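Local coordinates for protein similar to metal-dependent hydrolase (Staphylococcus aureus subsp. aureus Mu50, PDB 3ESH) that probably acts as a metal-dependent hydrolase of the metallo-beta-lactamase superfamily, its exact substrate being unknown, at residues S7-M18 / Q43-Q54. Numbering follows the deposited sequence.
Sequences SIHYLNGGNTKM and QINLPTHPILIQ
I8 and I53 sit across from each other as a non-hydrogen-bonded pair, and their side chains pack on one face of two antiparallel strands. Out from CB, I8 divides: CG2 lies 3.9 Å from I51 CG2, whereas CG1 (chi1 -61°), anti to the carbonyl carbon, leads to CD1, which lies alongside I53, 3.4 Å from its CG1. I194 of strand 190-196, in the second large sheet, touches both isoleucines, so this face belongs to the interior between the two sheets of the alpha-beta/beta-alpha fold. At the next pair along, Q54 N gives S7 O a nearly straight bond (175°) at 2.9 Å.

Regular pairing lapses after L11 N binds P50 O. N12 OD1 accepts from G14 N at 3.2 Å, making an Asx turn, and the N12 amide runs beside the H49 ring, the planes 48° apart; P47 CB covers one ring face. T48 N then reaches G14 O from above its carbonyl plane, and pairing resumes at N15 with P47, one residue out of step, and T16 and L46 then exchange backbone bonds. N15 ND2 reaches N45 OD1 only weakly, at 3.1 Å, while N15 OD1 accepts from D82 N.

The chemistry implies a division of labour: backbone bonds hold both strand pairs, aliphatic packing joins the pair 7-10 with 51-54 to the core, and a polar turn bridges the shift in register.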
loop_
_atom_site.group_PDB
_atom_site.type_symbol
_atom_site.label_atom_id
_atom_site.label_comp_id
_atom_site.label_asym_id
_atom_site.label_seq_id
_atom_site.Cartn_x
_atom_site.Cartn_y
_atom_site.Cartn_z
ATOM N N SER A 7 37.283 13.976 11.520
ATOM C CA SER A 7 37.846 14.845 10.503
ATOM C C SER A 7 37.093 14.600 9.178
ATOM O O SER A 7 36.894 13.460 8.766
ATOM C CB SER A 7 39.337 14.557 10.358
ATOM O OG SER A 7 39.962 15.529 9.545
ATOM N N ILE A 8 36.671 15.674 8.520
ATOM C CA ILE A 8 35.925 15.556 7.271
ATOM C C ILE A 8 36.604 16.314 6.132
ATOM O O ILE A 8 36.980 17.463 6.306
ATOM C CB ILE A 8 34.492 16.119 7.428
ATOM C CG1 ILE A 8 33.718 15.332 8.492
ATOM C CG2 ILE A 8 33.768 16.060 6.103
ATOM C CD1 ILE A 8 33.414 13.905 8.107
ATOM N N HIS A 9 36.756 15.668 4.976
ATOM C CA HIS A 9 37.370 16.292 3.807
ATOM C C HIS A 9 36.709 15.819 2.526
ATOM O O HIS A 9 35.938 14.866 2.532
ATOM C CB HIS A 9 38.858 15.963 3.712
ATOM C CG HIS A 9 39.656 16.417 4.891
ATOM N ND1 HIS A 9 39.984 15.581 5.935
ATOM C CD2 HIS A 9 40.157 17.633 5.206
ATOM C CE1 HIS A 9 40.653 16.263 6.847
ATOM N NE2 HIS A 9 40.772 17.510 6.431
ATOM N N TYR A 10 37.019 16.485 1.422
ATOM C CA TYR A 10 36.468 16.093 0.138
ATOM C C TYR A 10 37.583 15.589 -0.786
ATOM O O TYR A 10 38.748 15.959 -0.626
ATOM C CB TYR A 10 35.692 17.260 -0.499
ATOM C CG TYR A 10 36.495 18.503 -0.794
ATOM C CD1 TYR A 10 37.426 18.527 -1.834
ATOM C CD2 TYR A 10 36.310 19.666 -0.051
ATOM C CE1 TYR A 10 38.153 19.686 -2.126
ATOM C CE2 TYR A 10 37.027 20.828 -0.333
ATOM C CZ TYR A 10 37.948 20.835 -1.370
ATOM O OH TYR A 10 38.658 21.990 -1.648
ATOM N N LEU A 11 37.219 14.729 -1.735
ATOM C CA LEU A 11 38.175 14.162 -2.676
ATOM C C LEU A 11 37.700 14.402 -4.110
ATOM O O LEU A 11 36.523 14.206 -4.433
ATOM C CB LEU A 11 38.309 12.664 -2.438
ATOM C CG LEU A 11 38.458 12.188 -0.997
ATOM C CD1 LEU A 11 38.206 10.681 -0.924
ATOM C CD2 LEU A 11 39.850 12.545 -0.471
ATOM N N ASN A 12 38.627 14.815 -4.968
ATOM C CA ASN A 12 38.333 15.099 -6.361
ATOM C C ASN A 12 38.098 13.811 -7.155
ATOM O O ASN A 12 39.038 13.232 -7.710
ATOM C CB ASN A 12 39.499 15.865 -6.975
ATOM C CG ASN A 12 39.124 16.576 -8.243
ATOM O OD1 ASN A 12 38.515 15.995 -9.135
ATOM N ND2 ASN A 12 39.491 17.849 -8.339
ATOM N N GLY A 13 36.847 13.371 -7.214
ATOM C CA GLY A 13 36.513 12.168 -7.947
ATOM C C GLY A 13 36.066 12.470 -9.362
ATOM O O GLY A 13 35.487 11.619 -10.038
ATOM N N GLY A 14 36.336 13.693 -9.805
ATOM C CA GLY A 14 35.965 14.097 -11.149
ATOM C C GLY A 14 34.818 15.086 -11.166
ATOM O O GLY A 14 34.514 15.725 -10.161
ATOM N N ASN A 15 34.173 15.211 -12.316
ATOM C CA ASN A 15 33.052 16.126 -12.464
ATOM C C ASN A 15 32.180 15.736 -13.658
ATOM O O ASN A 15 32.579 14.947 -14.508
ATOM C CB ASN A 15 33.558 17.556 -12.682
ATOM C CG ASN A 15 34.064 17.778 -14.103
ATOM O OD1 ASN A 15 35.103 17.234 -14.495
ATOM N ND2 ASN A 15 33.318 18.552 -14.888
ATOM N N THR A 16 30.990 16.324 -13.711
ATOM C CA THR A 16 30.047 16.087 -14.792
ATOM C C THR A 16 29.276 17.378 -15.063
ATOM O O THR A 16 29.098 18.196 -14.172
ATOM C CB THR A 16 29.027 14.981 -14.427
ATOM O OG1 THR A 16 28.241 15.409 -13.304
ATOM C CG2 THR A 16 29.739 13.682 -14.091
ATOM N N LYS A 17 28.848 17.567 -16.304
ATOM C CA LYS A 17 28.075 18.739 -16.654
ATOM C C LYS A 17 26.702 18.225 -17.075
ATOM O O LYS A 17 26.571 17.550 -18.098
ATOM C CB LYS A 17 28.753 19.531 -17.782
ATOM C CG LYS A 17 30.059 20.223 -17.351
ATOM C CD LYS A 17 30.445 21.412 -18.258
ATOM C CE LYS A 17 31.180 20.998 -19.523
ATOM N NZ LYS A 17 32.559 20.504 -19.210
HETATM N N MSE A 18 25.696 18.520 -16.251
HETATM C CA MSE A 18 24.332 18.091 -16.504
HETATM C C MSE A 18 23.470 19.278 -16.887
HETATM O O MSE A 18 23.725 20.391 -16.451
HETATM C CB MSE A 18 23.749 17.430 -15.253
HETATM C CG MSE A 18 24.471 16.216 -14.749
HETATM SE SE MSE A 18 24.601 14.881 -16.099
HETATM C CE MSE A 18 26.493 14.968 -16.305
ATOM N N GLN A 43 24.125 23.544 -19.642
ATOM C CA GLN A 43 24.722 22.612 -18.696
ATOM C C GLN A 43 25.335 23.360 -17.531
ATOM O O GLN A 43 25.955 24.400 -17.733
ATOM C CB GLN A 43 25.838 21.805 -19.366
ATOM C CG GLN A 43 25.533 21.265 -20.757
ATOM C CD GLN A 43 26.731 20.553 -21.374
ATOM O OE1 GLN A 43 27.768 21.167 -21.627
ATOM N NE2 GLN A 43 26.595 19.250 -21.607
ATOM N N ILE A 44 25.164 22.840 -16.314
ATOM C CA ILE A 44 25.775 23.454 -15.139
ATOM C C ILE A 44 26.847 22.477 -14.681
ATOM O O ILE A 44 26.712 21.271 -14.884
ATOM C CB ILE A 44 24.772 23.707 -13.990
ATOM C CG1 ILE A 44 24.318 22.386 -13.379
ATOM C CG2 ILE A 44 23.599 24.547 -14.510
ATOM C CD1 ILE A 44 23.528 22.535 -12.090
ATOM N N ASN A 45 27.912 22.990 -14.073
ATOM C CA ASN A 45 29.014 22.155 -13.638
ATOM C C ASN A 45 28.792 21.513 -12.284
ATOM O O ASN A 45 28.596 22.206 -11.286
ATOM C CB ASN A 45 30.308 22.958 -13.602
ATOM C CG ASN A 45 31.519 22.077 -13.450
ATOM O OD1 ASN A 45 31.791 21.238 -14.309
ATOM N ND2 ASN A 45 32.250 22.246 -12.347
ATOM N N LEU A 46 28.849 20.183 -12.253
ATOM C CA LEU A 46 28.648 19.440 -11.024
ATOM C C LEU A 46 29.799 18.525 -10.645
ATOM O O LEU A 46 29.950 17.434 -11.202
ATOM C CB LEU A 46 27.380 18.587 -11.104
ATOM C CG LEU A 46 26.007 19.254 -11.208
ATOM C CD1 LEU A 46 24.984 18.168 -11.434
ATOM C CD2 LEU A 46 25.684 20.053 -9.944
ATOM N N PRO A 47 30.634 18.957 -9.691
ATOM C CA PRO A 47 31.750 18.112 -9.276
ATOM C C PRO A 47 31.184 16.807 -8.689
ATOM O O PRO A 47 30.064 16.780 -8.172
ATOM C CB PRO A 47 32.437 18.936 -8.184
ATOM C CG PRO A 47 32.125 20.332 -8.567
ATOM C CD PRO A 47 30.694 20.272 -9.035
ATOM N N THR A 48 31.964 15.736 -8.786
ATOM C CA THR A 48 31.584 14.459 -8.195
ATOM C C THR A 48 32.738 14.197 -7.218
ATOM O O THR A 48 33.664 13.440 -7.514
ATOM C CB THR A 48 31.493 13.338 -9.255
ATOM O OG1 THR A 48 32.766 13.185 -9.904
ATOM C CG2 THR A 48 30.435 13.671 -10.302
ATOM N N HIS A 49 32.678 14.865 -6.067
ATOM C CA HIS A 49 33.721 14.777 -5.042
ATOM C C HIS A 49 33.339 13.975 -3.796
ATOM O O HIS A 49 32.616 14.455 -2.927
ATOM C CB HIS A 49 34.152 16.185 -4.597
ATOM C CG HIS A 49 34.771 17.018 -5.680
ATOM N ND1 HIS A 49 35.196 16.498 -6.882
ATOM C CD2 HIS A 49 35.030 18.348 -5.734
ATOM C CE1 HIS A 49 35.686 17.473 -7.635
ATOM N NE2 HIS A 49 35.595 18.602 -6.961
ATOM N N PRO A 50 33.833 12.736 -3.687
ATOM C CA PRO A 50 33.486 11.949 -2.502
ATOM C C PRO A 50 33.889 12.625 -1.193
ATOM O O PRO A 50 34.778 13.463 -1.166
ATOM C CB PRO A 50 34.218 10.640 -2.748
ATOM C CG PRO A 50 34.102 10.501 -4.238
ATOM C CD PRO A 50 34.486 11.894 -4.703
ATOM N N ILE A 51 33.224 12.248 -0.106
ATOM C CA ILE A 51 33.499 12.823 1.197
ATOM C C ILE A 51 34.281 11.867 2.078
ATOM O O ILE A 51 33.775 10.817 2.469
ATOM C CB ILE A 51 32.176 13.214 1.899
ATOM C CG1 ILE A 51 31.442 14.251 1.045
ATOM C CG2 ILE A 51 32.447 13.737 3.309
ATOM C CD1 ILE A 51 30.096 14.678 1.591
ATOM N N LEU A 52 35.519 12.239 2.391
ATOM C CA LEU A 52 36.378 11.421 3.250
ATOM C C LEU A 52 36.076 11.695 4.714
ATOM O O LEU A 52 36.156 12.834 5.169
ATOM C CB LEU A 52 37.853 11.718 2.979
ATOM C CG LEU A 52 38.863 11.045 3.923
ATOM C CD1 LEU A 52 38.680 9.535 3.885
ATOM C CD2 LEU A 52 40.286 11.417 3.518
ATOM N N ILE A 53 35.724 10.646 5.446
ATOM C CA ILE A 53 35.419 10.772 6.868
ATOM C C ILE A 53 36.396 9.935 7.673
ATOM O O ILE A 53 36.473 8.721 7.473
ATOM C CB ILE A 53 34.023 10.242 7.218
ATOM C CG1 ILE A 53 32.952 10.971 6.405
ATOM C CG2 ILE A 53 33.784 10.385 8.710
ATOM C CD1 ILE A 53 31.547 10.496 6.713
ATOM N N GLN A 54 37.130 10.568 8.584
ATOM C CA GLN A 54 38.088 9.844 9.418
ATOM C C GLN A 54 37.769 9.952 10.898
ATOM O O GLN A 54 37.771 11.038 11.454
ATOM C CB GLN A 54 39.515 10.354 9.172
ATOM C CG GLN A 54 40.078 9.978 7.822
ATOM C CD GLN A 54 41.463 10.536 7.569
ATOM O OE1 GLN A 54 41.638 11.734 7.347
ATOM N NE2 GLN A 54 42.460 9.664 7.604
#